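Local coordinates for protein porin B (Pseudomonas putida, PDB 4GEY) that forms a beta-barrel channel in the outer membrane that binds glucose and probably serves carbohydrate-selective sugar uptake, at residues 114-119 with 323-328; 123-128 with 186-191; 180-185 with 257-262; 213-218 with 222-227. The protein carries 2 engineered substitutions. One frame throughout, in Å; residues are numbered along the deposited sequence.

In the fold
The four contacts join loops and strand ends of one antiparallel beta-barrel. Contact 1 spans the longest loop of chain, with the others nested within it. Contacts 2 and 3 interlock, their segments alternating in sequence. Contact 4 lies within contact 3 and follows contact 2. Contacts 1 and 2, with centres about 18 Å apart, share the connection between strands 89-100 and 129-140. Contacts 2 and 4 are closer, about 10 Å between centres, and Trp191 NE1 bonds to Leu225 O. Contacts 2 and 3 meet through Arg125 and Gly180 and bring loops 123-128 and 180-185 to the glucose, while contacts 1 and 4 lie farther out, the side chains of Phe116 and Asn216 about 12 and 10 Å from it.

Contact 1: residues 114-119 with 323-328; sequences GQFSSV and TNVVDN
The ring of Phe116 lies against the methyls of two consecutive residues, Val325 and Val326. Val325 CG1 comes to the ring edge, near its plane, 3.8 Å from Phe116 CE1 and close to CZ. Val326 CG2 approaches obliquely instead, 3.9 Å from Phe116 CD1. In Phe116, CG stands anti to the carbonyl carbon (chi1 -74°), which sends the ring out from its loop toward the start of strand 326-337. Val325 presents the methyl anti to its backbone N, whereas Val326 uses CG2, the methyl beside its backbone N. No hydrogen bond links the two segments; the contact is entirely apolar. The valine pair is steadied from its own side: Asn324 ND2 donates to Val326 O at 2.7 Å, almost straight at 172°, on an in-plane lone pair. Trp178 touches both Phe116 and Val326, and Val357 touches Phe116 and Val325. Glu389 fixes the Phe116 backbone, its two carboxylate oxygens accepting from the N atoms of Phe116 and Ser117. With only an alanine here, both valine methyls would probably lose their aromatic partner and a gap open between loop and strand. The arrangement is that of a porin connection folded against the barrel wall: the loop between strands 89-100 and 129-140 rests on the start of strand 326-337 and the residue before it, with the Phe116 side chain about 12 Å from the bound glucose.

Contact 2: residues 123-128 with 186-191; sequences WGRGQT and WPVSQW. With BGC (beta-D-glucopyranose), chain B.
The peptide bond between Trp186 and Pro187 is cis, and the proline ring borders the stem of Arg125, with Pro187 CD 4.1 Å from Arg125 CG. This is part of the glucose site of the OprB channel, where two loops meet at the sugar. Val188 crosses the arginine at about a right angle, its CG2 3.9 Å from Arg125 CG. The aliphatic part of Arg125 thus packs on two apolar residues, while a bend at chi2 (-52°) carries the guanidinium past them to the ligand. There Arg125 NE donates edge-on to glucose O6, 3.3 Å away but nearly straight at 174°. Arg125 NH2 has its own partner in Gly180 O, which helps fix the rotation of the group. A leucine here would probably deprive O6 and Gly180 O of the N-H groups that Arg125 gives them. Backbone oxygens hold other hydroxyls: glucose O1 donates to Trp123 O at 2.8 Å, and O4 makes a weak bond to Trp186 O. Arg98 and Glu121 contribute further bonds to the sugar. Gly124 lies beside the ligand where a CB would run into O1, and its backbone angles also call for glycine. Its turn is held by Gln127, whose OE1 takes the Gly124 N-H at 2.9 Å, with the donor 36° above the carbonyl plane, and lies 3.7 Å above one face of the Trp123 ring, offset toward the rim.

Contact 3: residues 180-185 with 257-262; sequences GGIWYN and YYSTAK. With BGC (beta-D-glucopyranose), chain B.
Ile182 and Ser259 meet through the end of the isoleucine chain, CD1 lying 3.3 Å from Ser259 OG and close to its CB. Beside them Trp183 turns the edge of its indole to strand 248-259: Tyr257 CB sits near the ring plane, 4.0 Å from Trp183 CZ3. Trp183 CG lies anti to the backbone N (chi1 168°), which carries the benzene end of the indole out to Tyr257 CB. The Tyr257 hydroxyl is engaged elsewhere, with His319. No hydrogen bond joins the two segments. Ile234, from strand 232-245, touches Ile182, Trp183 and Ser259 and borders the same largely apolar patch. The contact therefore seats the loop that follows helix 175-178 on strands of the beta-barrel wall, with the wall on one side of the loop and the glucose on the other. The indole is anchored at its far end by a bond within the loop, from Trp183 NE1 to Asn185 OD1 at 2.9 Å, with the oxygen near the ring plane and the donor 38° above the amide's carbonyl plane. Asn185 ND2 is held in turn by Ser173 O, leaving Asn185 CB 3.5 Å from glucose C6. One residue earlier, Tyr184 folds back over its own segment. Its hydroxyl donates to Gly181 O at 2.9 Å, and Ile182 O lies over the centre of its ring, 3.5 Å above the plane. Glu154 OE1 takes the Tyr184 N-H.

Contact 4: residues 213-218 with 222-227; sequences NPSNLE and GFKLSG
Lys224 packs its methylene chain on Ser215, Asn213 and Asn216, and these van der Waals contacts carry most of what passes between the two segments. Lys224 CE lies 3.2 Å from Ser215 OG and 3.7 Å from Asn213 ND2, while nearer the backbone Lys224 CB borders Asn216 OD1, the two side chains crossing at about a right angle. With CG anti to the backbone N (chi1 -179°) and the next two torsions extended, the lysine reaches right across to the other segment before bending at its last one (chi4 71°). No hydrogen bond crosses between the segments. Both belong to the single connection between strands 203-212 and 232-245 of the barrel, which the contact folds back on itself. Bonds within 213-218 build the surface that the lysine meets, an Asx turn leading into the 3-10 segment 214-216: Asn213 OD1 accepts from Ser215 N at 3.2 Å and from Ser215 OG at 2.9 Å. Both donors come from the same face of the amide, above its carbonyl plane. This double grip holds the serine hydroxyl beside the lysine. Polar ends look to neighbouring residues. Lys224 NZ makes a bond to Ser228 OG and a weak one, 3.2 Å, to Ser226 OG. Asn213 ND2 donates to Ser228 O and to Glu211 OE2, tying the turn both to strand 203-212 and to the chain beyond Gly227.

Contact 1: residues 114-119 with 323-328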
loop_
_atom_site.group_PDB
_atom_site.type_symbol
_atom_site.label_atom_id
_atom_site.label_comp_id
_atom_site.label_asym_id
_atom_site.label_seq_id
_atom_site.Cartn_x
_atom_site.Cartn_y
_atom_site.Cartn_z
ATOM N N GLY A 114 -2.632 -6.847 16.959
ATOM C CA GLY A 114 -3.214 -7.174 15.677
ATOM C C GLY A 114 -2.164 -7.411 14.623
ATOM O O GLY A 114 -1.018 -6.980 14.768
ATOM N N GLN A 115 -2.569 -8.098 13.561
ATOM C CA GLN A 115 -1.704 -8.393 12.432
ATOM C C GLN A 115 -1.132 -7.120 11.819
ATOM O O GLN A 115 -1.816 -6.106 11.742
ATOM C CB GLN A 115 -2.483 -9.158 11.357
ATOM C CG GLN A 115 -1.589 -9.700 10.279
ATOM C CD GLN A 115 -2.344 -10.290 9.143
ATOM O OE1 GLN A 115 -3.563 -10.459 9.220
ATOM N NE2 GLN A 115 -1.632 -10.609 8.061
ATOM N N PHE A 116 0.121 -7.166 11.387
ATOM C CA PHE A 116 0.714 -5.996 10.769
ATOM C C PHE A 116 0.178 -5.853 9.359
ATOM O O PHE A 116 -0.408 -4.832 9.013
ATOM C CB PHE A 116 2.249 -6.048 10.808
ATOM C CG PHE A 116 2.811 -5.794 12.163
ATOM C CD1 PHE A 116 2.945 -4.502 12.634
ATOM C CD2 PHE A 116 3.168 -6.849 12.989
ATOM C CE1 PHE A 116 3.443 -4.252 13.908
ATOM C CE2 PHE A 116 3.674 -6.614 14.259
ATOM C CZ PHE A 116 3.811 -5.310 14.722
ATOM N N SER A 117 0.363 -6.894 8.557
ATOM C CA SER A 117 -0.260 -6.971 7.248
ATOM C C SER A 117 -1.758 -7.254 7.411
ATOM O O SER A 117 -2.288 -7.246 8.523
ATOM C CB SER A 117 0.406 -8.058 6.394
ATOM O OG SER A 117 -0.072 -8.032 5.055
ATOM N N SER A 118 -2.432 -7.501 6.295
ATOM C CA SER A 118 -3.881 -7.601 6.267
ATOM C C SER A 118 -4.275 -8.483 5.100
ATOM O O SER A 118 -3.693 -8.386 4.011
ATOM C CB SER A 118 -4.505 -6.213 6.101
ATOM O OG SER A 118 -5.834 -6.312 5.622
ATOM N N VAL A 119 -5.258 -9.346 5.317
ATOM C CA VAL A 119 -5.647 -10.306 4.290
ATOM C C VAL A 119 -6.649 -9.712 3.317
ATOM O O VAL A 119 -7.103 -10.379 2.389
ATOM C CB VAL A 119 -6.211 -11.593 4.906
ATOM C CG1 VAL A 119 -5.169 -12.210 5.791
ATOM C CG2 VAL A 119 -7.479 -11.302 5.702
ATOM N N THR A 323 11.920 4.880 17.072
ATOM C CA THR A 323 10.487 5.177 17.152
ATOM C C THR A 323 9.527 4.225 16.417
ATOM O O THR A 323 8.340 4.203 16.709
ATOM C CB THR A 323 10.207 6.605 16.650
ATOM O OG1 THR A 323 10.455 6.679 15.238
ATOM C CG2 THR A 323 11.081 7.610 17.378
ATOM N N ASN A 324 10.045 3.452 15.473
ATOM C CA ASN A 324 9.217 2.644 14.595
ATOM C C ASN A 324 8.995 1.215 15.099
ATOM O O ASN A 324 9.953 0.523 15.439
ATOM C CB ASN A 324 9.866 2.599 13.219
ATOM C CG ASN A 324 8.851 2.637 12.103
ATOM O OD1 ASN A 324 8.238 3.677 11.850
ATOM N ND2 ASN A 324 8.664 1.502 11.427
ATOM N N VAL A 325 7.737 0.773 15.137
ATOM C CA VAL A 325 7.405 -0.558 15.660
ATOM C C VAL A 325 7.972 -1.657 14.768
ATOM O O VAL A 325 8.650 -2.576 15.252
ATOM C CB VAL A 325 5.883 -0.779 15.794
ATOM C CG1 VAL A 325 5.608 -2.189 16.246
ATOM C CG2 VAL A 325 5.267 0.208 16.766
ATOM N N VAL A 326 7.680 -1.568 13.468
ATOM C CA VAL A 326 8.346 -2.404 12.476
ATOM C C VAL A 326 9.786 -1.936 12.259
ATOM O O VAL A 326 10.041 -0.804 11.860
ATOM C CB VAL A 326 7.638 -2.379 11.152
ATOM C CG1 VAL A 326 8.409 -3.223 10.136
ATOM C CG2 VAL A 326 6.210 -2.870 11.327
ATOM N N ASP A 327 10.711 -2.838 12.546
ATOM C CA ASP A 327 12.146 -2.599 12.520
ATOM C C ASP A 327 12.614 -2.527 11.062
ATOM O O ASP A 327 13.265 -1.562 10.633
ATOM C CB ASP A 327 12.803 -3.799 13.208
ATOM C CG ASP A 327 14.226 -3.556 13.589
ATOM O OD1 ASP A 327 14.963 -2.930 12.802
ATOM O OD2 ASP A 327 14.616 -4.009 14.686
ATOM N N ASN A 328 12.270 -3.583 10.323
ATOM C CA ASN A 328 12.704 -3.788 8.956
ATOM C C ASN A 328 11.731 -4.774 8.316
ATOM O O ASN A 328 11.029 -5.486 9.026
ATOM C CB ASN A 328 14.144 -4.327 8.922
ATOM C CG ASN A 328 14.272 -5.747 9.506
ATOM O OD1 ASN A 328 13.721 -6.708 8.964
ATOM N ND2 ASN A 328 15.028 -5.881 10.597
#

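Contact 2: residues 123-128 with 186-191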
loop_
_atom_site.group_PDB
_atom_site.type_symbol
_atom_site.label_atom_id
_atom_site.label_comp_id
_atom_site.label_asym_id
_atom_site.label_seq_id
_atom_site.Cartn_x
_atom_site.Cartn_y
_atom_site.Cartn_z
ATOM N N TRP A 123 -9.308 -2.958 2.579
ATOM C CA TRP A 123 -9.922 -2.453 3.807
ATOM C C TRP A 123 -9.029 -1.454 4.553
ATOM O O TRP A 123 -7.823 -1.673 4.708
ATOM C CB TRP A 123 -10.246 -3.588 4.771
ATOM C CG TRP A 123 -10.915 -3.096 6.038
ATOM C CD1 TRP A 123 -12.259 -2.980 6.260
ATOM C CD2 TRP A 123 -10.281 -2.646 7.247
ATOM N NE1 TRP A 123 -12.501 -2.492 7.519
ATOM C CE2 TRP A 123 -11.305 -2.278 8.148
ATOM C CE3 TRP A 123 -8.950 -2.515 7.656
ATOM C CZ2 TRP A 123 -11.040 -1.789 9.428
ATOM C CZ3 TRP A 123 -8.692 -2.027 8.938
ATOM C CH2 TRP A 123 -9.726 -1.677 9.801
ATOM N N GLY A 124 -9.625 -0.378 5.057
ATOM C CA GLY A 124 -8.904 0.465 5.985
ATOM C C GLY A 124 -9.090 1.952 5.771
ATOM O O GLY A 124 -9.598 2.378 4.735
ATOM N N ARG A 125 -8.682 2.722 6.777
ATOM C CA ARG A 125 -8.713 4.178 6.754
ATOM C C ARG A 125 -10.103 4.755 6.856
ATOM O O ARG A 125 -10.341 5.861 6.379
ATOM C CB ARG A 125 -7.982 4.770 5.534
ATOM C CG ARG A 125 -6.544 4.285 5.361
ATOM C CD ARG A 125 -5.722 4.462 6.625
ATOM N NE ARG A 125 -4.303 4.546 6.313
ATOM C CZ ARG A 125 -3.353 4.791 7.208
ATOM N NH1 ARG A 125 -3.673 4.973 8.483
ATOM N NH2 ARG A 125 -2.080 4.855 6.825
ATOM N N GLY A 126 -11.025 4.005 7.461
ATOM C CA GLY A 126 -12.276 4.599 7.889
ATOM C C GLY A 126 -13.559 4.143 7.227
ATOM O O GLY A 126 -14.636 4.486 7.713
ATOM N N GLN A 127 -13.458 3.387 6.132
ATOM C CA GLN A 127 -14.644 2.863 5.432
ATOM C C GLN A 127 -15.691 3.937 5.088
ATOM O O GLN A 127 -16.885 3.712 5.237
ATOM C CB GLN A 127 -15.304 1.717 6.226
ATOM C CG GLN A 127 -14.351 0.592 6.654
ATOM C CD GLN A 127 -13.499 0.071 5.509
ATOM O OE1 GLN A 127 -12.392 0.586 5.255
ATOM N NE2 GLN A 127 -14.014 -0.946 4.791
ATOM N N THR A 128 -15.235 5.096 4.627
ATOM C CA THR A 128 -16.132 6.187 4.245
ATOM C C THR A 128 -15.728 6.813 2.909
ATOM O O THR A 128 -14.996 6.205 2.111
ATOM C CB THR A 128 -16.127 7.331 5.277
ATOM O OG1 THR A 128 -15.197 7.033 6.326
ATOM C CG2 THR A 128 -17.509 7.546 5.857
ATOM N N TRP A 186 -2.944 6.210 -0.706
ATOM C CA TRP A 186 -4.301 5.964 -1.202
ATOM C C TRP A 186 -4.998 5.022 -0.231
ATOM O O TRP A 186 -4.523 3.915 -0.007
ATOM C CB TRP A 186 -4.226 5.292 -2.572
ATOM C CG TRP A 186 -5.558 4.877 -3.135
ATOM C CD1 TRP A 186 -6.440 3.958 -2.604
ATOM C CD2 TRP A 186 -6.164 5.344 -4.349
ATOM N NE1 TRP A 186 -7.545 3.853 -3.395
ATOM C CE2 TRP A 186 -7.403 4.682 -4.479
ATOM C CE3 TRP A 186 -5.776 6.258 -5.342
ATOM C CZ2 TRP A 186 -8.258 4.901 -5.551
ATOM C CZ3 TRP A 186 -6.626 6.482 -6.401
ATOM C CH2 TRP A 186 -7.857 5.808 -6.500
ATOM N N PRO A 187 -6.177 5.406 0.269
ATOM C CA PRO A 187 -7.022 6.476 -0.266
ATOM C C PRO A 187 -6.978 7.775 0.517
ATOM O O PRO A 187 -7.894 8.574 0.331
ATOM C CB PRO A 187 -8.417 5.887 -0.092
ATOM C CG PRO A 187 -8.293 5.097 1.205
ATOM C CD PRO A 187 -6.872 4.636 1.321
ATOM N N VAL A 188 -5.982 7.981 1.377
ATOM C CA VAL A 188 -5.894 9.226 2.138
ATOM C C VAL A 188 -5.188 10.269 1.279
ATOM O O VAL A 188 -4.231 9.944 0.582
ATOM C CB VAL A 188 -5.102 9.042 3.470
ATOM C CG1 VAL A 188 -5.031 10.342 4.258
ATOM C CG2 VAL A 188 -5.721 7.972 4.321
ATOM N N SER A 189 -5.658 11.512 1.314
ATOM C CA SER A 189 -4.936 12.590 0.639
ATOM C C SER A 189 -4.375 13.581 1.650
ATOM O O SER A 189 -4.839 13.641 2.790
ATOM C CB SER A 189 -5.827 13.325 -0.360
ATOM O OG SER A 189 -6.629 14.288 0.301
ATOM N N GLN A 190 -3.370 14.344 1.211
ATOM C CA GLN A 190 -2.696 15.372 2.008
ATOM C C GLN A 190 -2.163 16.402 1.036
ATOM O O GLN A 190 -1.888 16.086 -0.126
ATOM C CB GLN A 190 -1.468 14.819 2.730
ATOM C CG GLN A 190 -1.712 13.743 3.736
ATOM C CD GLN A 190 -0.844 12.549 3.472
ATOM O OE1 GLN A 190 -0.743 12.078 2.334
ATOM N NE2 GLN A 190 -0.190 12.055 4.519
ATOM N N TRP A 191 -1.968 17.624 1.516
ATOM C CA TRP A 191 -1.342 18.630 0.682
ATOM C C TRP A 191 0.083 18.192 0.400
ATOM O O TRP A 191 0.801 17.760 1.304
ATOM C CB TRP A 191 -1.387 20.007 1.352
ATOM C CG TRP A 191 -2.745 20.636 1.325
ATOM C CD1 TRP A 191 -3.562 20.861 2.388
ATOM C CD2 TRP A 191 -3.453 21.107 0.168
ATOM N NE1 TRP A 191 -4.731 21.457 1.973
ATOM C CE2 TRP A 191 -4.691 21.612 0.613
ATOM C CE3 TRP A 191 -3.158 21.153 -1.198
ATOM C CZ2 TRP A 191 -5.632 22.162 -0.257
ATOM C CZ3 TRP A 191 -4.098 21.702 -2.064
ATOM C CH2 TRP A 191 -5.318 22.200 -1.588
HETATM C C2 BGC B . -5.706 0.005 2.920
HETATM C C3 BGC B . -4.924 -0.007 1.760
HETATM C C4 BGC B . -4.165 1.231 1.594
HETATM C C5 BGC B . -3.280 1.581 2.830
HETATM C C6 BGC B . -2.745 2.828 2.822
HETATM C C1 BGC B . -4.914 0.151 4.112
HETATM O O1 BGC B . -5.765 0.164 5.202
HETATM O O2 BGC B . -6.464 -1.247 2.989
HETATM O O3 BGC B . -5.803 -0.239 0.606
HETATM O O4 BGC B . -3.395 1.130 0.430
HETATM O O5 BGC B . -4.174 1.396 4.053
HETATM O O6 BGC B . -3.531 3.918 3.170
#

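Contact 3: residues 180-185 with 257-262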
loop_
_atom_site.group_PDB
_atom_site.type_symbol
_atom_site.label_atom_id
_atom_site.label_comp_id
_atom_site.label_asym_id
_atom_site.label_seq_id
_atom_site.Cartn_x
_atom_site.Cartn_y
_atom_site.Cartn_z
ATOM N N GLY A 180 2.888 3.466 8.481
ATOM C CA GLY A 180 1.565 3.972 8.166
ATOM C C GLY A 180 0.946 4.879 9.209
ATOM O O GLY A 180 -0.125 5.435 8.974
ATOM N N GLY A 181 1.609 5.036 10.355
ATOM C CA GLY A 181 1.164 5.990 11.354
ATOM C C GLY A 181 1.346 7.445 10.924
ATOM O O GLY A 181 0.625 8.316 11.413
ATOM N N ILE A 182 2.298 7.712 10.021
ATOM C CA ILE A 182 2.537 9.073 9.511
ATOM C C ILE A 182 2.465 9.187 7.981
ATOM O O ILE A 182 2.156 10.253 7.439
ATOM C CB ILE A 182 3.914 9.657 9.964
ATOM C CG1 ILE A 182 5.066 8.841 9.368
ATOM C CG2 ILE A 182 4.021 9.706 11.477
ATOM C CD1 ILE A 182 6.410 9.457 9.536
ATOM N N TRP A 183 2.771 8.094 7.293
ATOM C CA TRP A 183 2.819 8.066 5.830
ATOM C C TRP A 183 1.517 7.425 5.401
ATOM O O TRP A 183 1.206 6.311 5.813
ATOM C CB TRP A 183 4.058 7.261 5.378
ATOM C CG TRP A 183 4.184 6.856 3.912
ATOM C CD1 TRP A 183 3.250 6.215 3.144
ATOM C CD2 TRP A 183 5.343 7.000 3.080
ATOM N NE1 TRP A 183 3.747 5.977 1.884
ATOM C CE2 TRP A 183 5.030 6.447 1.822
ATOM C CE3 TRP A 183 6.608 7.554 3.272
ATOM C CZ2 TRP A 183 5.929 6.440 0.764
ATOM C CZ3 TRP A 183 7.505 7.544 2.218
ATOM C CH2 TRP A 183 7.159 6.993 0.980
ATOM N N TYR A 184 0.735 8.131 4.599
ATOM C CA TYR A 184 -0.608 7.660 4.269
ATOM C C TYR A 184 -0.810 7.499 2.768
ATOM O O TYR A 184 -0.958 8.474 2.049
ATOM C CB TYR A 184 -1.656 8.647 4.785
ATOM C CG TYR A 184 -1.480 9.086 6.223
ATOM C CD1 TYR A 184 -1.070 8.193 7.210
ATOM C CD2 TYR A 184 -1.736 10.397 6.598
ATOM C CE1 TYR A 184 -0.915 8.599 8.530
ATOM C CE2 TYR A 184 -1.591 10.807 7.911
ATOM C CZ TYR A 184 -1.179 9.909 8.868
ATOM O OH TYR A 184 -1.028 10.331 10.166
ATOM N N ASN A 185 -0.838 6.267 2.295
ATOM C CA ASN A 185 -1.163 6.020 0.902
ATOM C C ASN A 185 -2.633 6.268 0.593
ATOM O O ASN A 185 -3.450 6.512 1.503
ATOM C CB ASN A 185 -0.831 4.571 0.539
ATOM C CG ASN A 185 0.645 4.242 0.720
ATOM O OD1 ASN A 185 1.518 5.016 0.344
ATOM N ND2 ASN A 185 0.922 3.090 1.301
ATOM N N TYR A 257 13.184 8.501 3.416
ATOM C CA TYR A 257 12.195 9.483 3.873
ATOM C C TYR A 257 12.640 10.121 5.184
ATOM O O TYR A 257 13.352 9.502 5.984
ATOM C CB TYR A 257 10.795 8.868 4.050
ATOM C CG TYR A 257 10.742 7.776 5.089
ATOM C CD1 TYR A 257 10.502 8.067 6.418
ATOM C CD2 TYR A 257 10.951 6.456 4.741
ATOM C CE1 TYR A 257 10.477 7.079 7.372
ATOM C CE2 TYR A 257 10.920 5.453 5.693
ATOM C CZ TYR A 257 10.686 5.776 7.006
ATOM O OH TYR A 257 10.664 4.788 7.956
ATOM N N TYR A 258 12.198 11.355 5.397
ATOM C CA TYR A 258 12.469 12.062 6.635
ATOM C C TYR A 258 11.197 12.778 7.058
ATOM O O TYR A 258 10.533 13.424 6.243
ATOM C CB TYR A 258 13.627 13.051 6.470
ATOM C CG TYR A 258 14.010 13.747 7.757
ATOM C CD1 TYR A 258 14.862 13.139 8.684
ATOM C CD2 TYR A 258 13.531 15.020 8.052
ATOM C CE1 TYR A 258 15.214 13.785 9.863
ATOM C CE2 TYR A 258 13.873 15.661 9.235
ATOM C CZ TYR A 258 14.714 15.039 10.128
ATOM O OH TYR A 258 15.049 15.691 11.293
ATOM N N SER A 259 10.853 12.649 8.331
ATOM C CA SER A 259 9.603 13.185 8.822
ATOM C C SER A 259 9.855 14.155 9.947
ATOM O O SER A 259 10.464 13.797 10.941
ATOM C CB SER A 259 8.711 12.056 9.320
ATOM O OG SER A 259 7.512 12.573 9.878
ATOM N N THR A 260 9.353 15.375 9.804
ATOM C CA THR A 260 9.683 16.440 10.737
ATOM C C THR A 260 8.774 16.511 11.954
ATOM O O THR A 260 8.902 17.410 12.771
ATOM C CB THR A 260 9.712 17.803 10.026
ATOM O OG1 THR A 260 8.384 18.171 9.620
ATOM C CG2 THR A 260 10.617 17.733 8.803
ATOM N N ALA A 261 7.859 15.562 12.085
ATOM C CA ALA A 261 6.956 15.544 13.236
ATOM C C ALA A 261 7.553 14.796 14.442
ATOM O O ALA A 261 8.404 13.921 14.279
ATOM C CB ALA A 261 5.613 14.957 12.844
ATOM N N LYS A 262 7.114 15.152 15.648
ATOM C CA LYS A 262 7.553 14.463 16.860
ATOM C C LYS A 262 7.074 13.012 16.866
ATOM O O LYS A 262 5.918 12.737 16.575
ATOM C CB LYS A 262 7.007 15.160 18.116
ATOM C CG LYS A 262 7.497 16.570 18.357
ATOM C CD LYS A 262 6.947 17.148 19.660
HETATM C C2 BGC B . -5.706 0.005 2.920
HETATM C C3 BGC B . -4.924 -0.007 1.760
HETATM C C4 BGC B . -4.165 1.231 1.594
HETATM C C5 BGC B . -3.280 1.581 2.830
HETATM C C6 BGC B . -2.745 2.828 2.822
HETATM C C1 BGC B . -4.914 0.151 4.112
HETATM O O1 BGC B . -5.765 0.164 5.202
HETATM O O2 BGC B . -6.464 -1.247 2.989
HETATM O O3 BGC B . -5.803 -0.239 0.606
HETATM O O4 BGC B . -3.395 1.130 0.430
HETATM O O5 BGC B . -4.174 1.396 4.053
HETATM O O6 BGC B . -3.531 3.918 3.170
#

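Contact 4: residues 213-218 with 222-227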
loop_
_atom_site.group_PDB
_atom_site.type_symbol
_atom_site.label_atom_id
_atom_site.label_comp_id
_atom_site.label_asym_id
_atom_site.label_seq_id
_atom_site.Cartn_x
_atom_site.Cartn_y
_atom_site.Cartn_z
ATOM N N ASN A 213 -0.278 15.024 8.854
ATOM C CA ASN A 213 -1.407 15.524 9.637
ATOM C C ASN A 213 -2.375 14.403 9.981
ATOM O O ASN A 213 -3.305 14.148 9.225
ATOM C CB ASN A 213 -2.145 16.593 8.819
ATOM C CG ASN A 213 -3.310 17.237 9.571
ATOM O OD1 ASN A 213 -3.722 16.787 10.647
ATOM N ND2 ASN A 213 -3.853 18.304 8.988
ATOM N N PRO A 214 -2.166 13.745 11.134
ATOM C CA PRO A 214 -2.932 12.577 11.605
ATOM C C PRO A 214 -4.443 12.776 11.591
ATOM O O PRO A 214 -5.172 11.794 11.478
ATOM C CB PRO A 214 -2.465 12.406 13.049
ATOM C CG PRO A 214 -1.120 12.998 13.076
ATOM C CD PRO A 214 -1.128 14.145 12.096
ATOM N N SER A 215 -4.907 14.018 11.698
ATOM C CA SER A 215 -6.337 14.276 11.662
ATOM C C SER A 215 -6.968 13.891 10.312
ATOM O O SER A 215 -8.179 13.684 10.227
ATOM C CB SER A 215 -6.649 15.730 12.029
ATOM O OG SER A 215 -6.613 16.562 10.885
ATOM N N ASN A 216 -6.150 13.788 9.265
ATOM C CA ASN A 216 -6.618 13.247 7.986
ATOM C C ASN A 216 -7.170 11.831 8.113
ATOM O O ASN A 216 -7.967 11.408 7.294
ATOM C CB ASN A 216 -5.509 13.256 6.942
ATOM C CG ASN A 216 -5.480 14.538 6.135
ATOM O OD1 ASN A 216 -6.503 14.964 5.580
ATOM N ND2 ASN A 216 -4.299 15.164 6.059
ATOM N N LEU A 217 -6.747 11.106 9.146
ATOM C CA LEU A 217 -7.193 9.737 9.360
ATOM C C LEU A 217 -8.586 9.673 9.997
ATOM O O LEU A 217 -9.303 8.693 9.822
ATOM C CB LEU A 217 -6.177 8.964 10.210
ATOM C CG LEU A 217 -4.765 8.801 9.635
ATOM C CD1 LEU A 217 -3.881 7.963 10.549
ATOM C CD2 LEU A 217 -4.778 8.220 8.223
ATOM N N GLU A 218 -8.967 10.722 10.721
ATOM C CA GLU A 218 -10.260 10.768 11.406
ATOM C C GLU A 218 -11.417 10.781 10.419
ATOM O O GLU A 218 -11.439 11.620 9.518
ATOM C CB GLU A 218 -10.353 12.027 12.280
ATOM C CG GLU A 218 -9.317 12.091 13.379
ATOM C CD GLU A 218 -9.254 13.462 14.049
ATOM O OE1 GLU A 218 -8.165 13.813 14.561
ATOM O OE2 GLU A 218 -10.285 14.180 14.070
ATOM N N GLY A 222 -12.482 13.047 5.675
ATOM C CA GLY A 222 -12.298 12.475 4.355
ATOM C C GLY A 222 -12.194 13.528 3.271
ATOM O O GLY A 222 -11.595 13.282 2.230
ATOM N N PHE A 223 -12.775 14.704 3.508
ATOM C CA PHE A 223 -12.730 15.790 2.526
ATOM C C PHE A 223 -12.106 17.047 3.120
ATOM O O PHE A 223 -12.412 18.161 2.694
ATOM C CB PHE A 223 -14.135 16.097 1.975
ATOM C CG PHE A 223 -14.666 15.044 1.031
ATOM C CD1 PHE A 223 -15.206 13.860 1.517
ATOM C CD2 PHE A 223 -14.618 15.238 -0.343
ATOM C CE1 PHE A 223 -15.685 12.889 0.648
ATOM C CE2 PHE A 223 -15.100 14.276 -1.221
ATOM C CZ PHE A 223 -15.635 13.101 -0.728
ATOM N N LYS A 224 -11.248 16.868 4.118
ATOM C CA LYS A 224 -10.582 17.994 4.765
ATOM C C LYS A 224 -9.642 18.710 3.790
ATOM O O LYS A 224 -8.866 18.065 3.075
ATOM C CB LYS A 224 -9.813 17.507 6.001
ATOM C CG LYS A 224 -9.068 18.587 6.799
ATOM C CD LYS A 224 -8.593 18.020 8.140
ATOM C CE LYS A 224 -7.482 18.842 8.775
ATOM N NZ LYS A 224 -7.926 20.164 9.296
ATOM N N LEU A 225 -9.731 20.038 3.753
ATOM C CA LEU A 225 -8.839 20.842 2.926
ATOM C C LEU A 225 -7.993 21.770 3.787
ATOM O O LEU A 225 -6.988 22.305 3.335
ATOM C CB LEU A 225 -9.634 21.681 1.934
ATOM C CG LEU A 225 -10.327 20.947 0.793
ATOM C CD1 LEU A 225 -11.001 21.953 -0.137
ATOM C CD2 LEU A 225 -9.317 20.094 0.054
ATOM N N SER A 226 -8.420 21.977 5.024
ATOM C CA SER A 226 -7.664 22.790 5.961
ATOM C C SER A 226 -6.343 22.108 6.341
ATOM O O SER A 226 -6.220 20.882 6.249
ATOM C CB SER A 226 -8.512 23.050 7.205
ATOM O OG SER A 226 -7.706 23.245 8.354
ATOM N N GLY A 227 -5.362 22.905 6.763
ATOM C CA GLY A 227 -4.098 22.379 7.252
ATOM C C GLY A 227 -4.004 22.250 8.770
ATOM O O GLY A 227 -2.923 21.991 9.299
#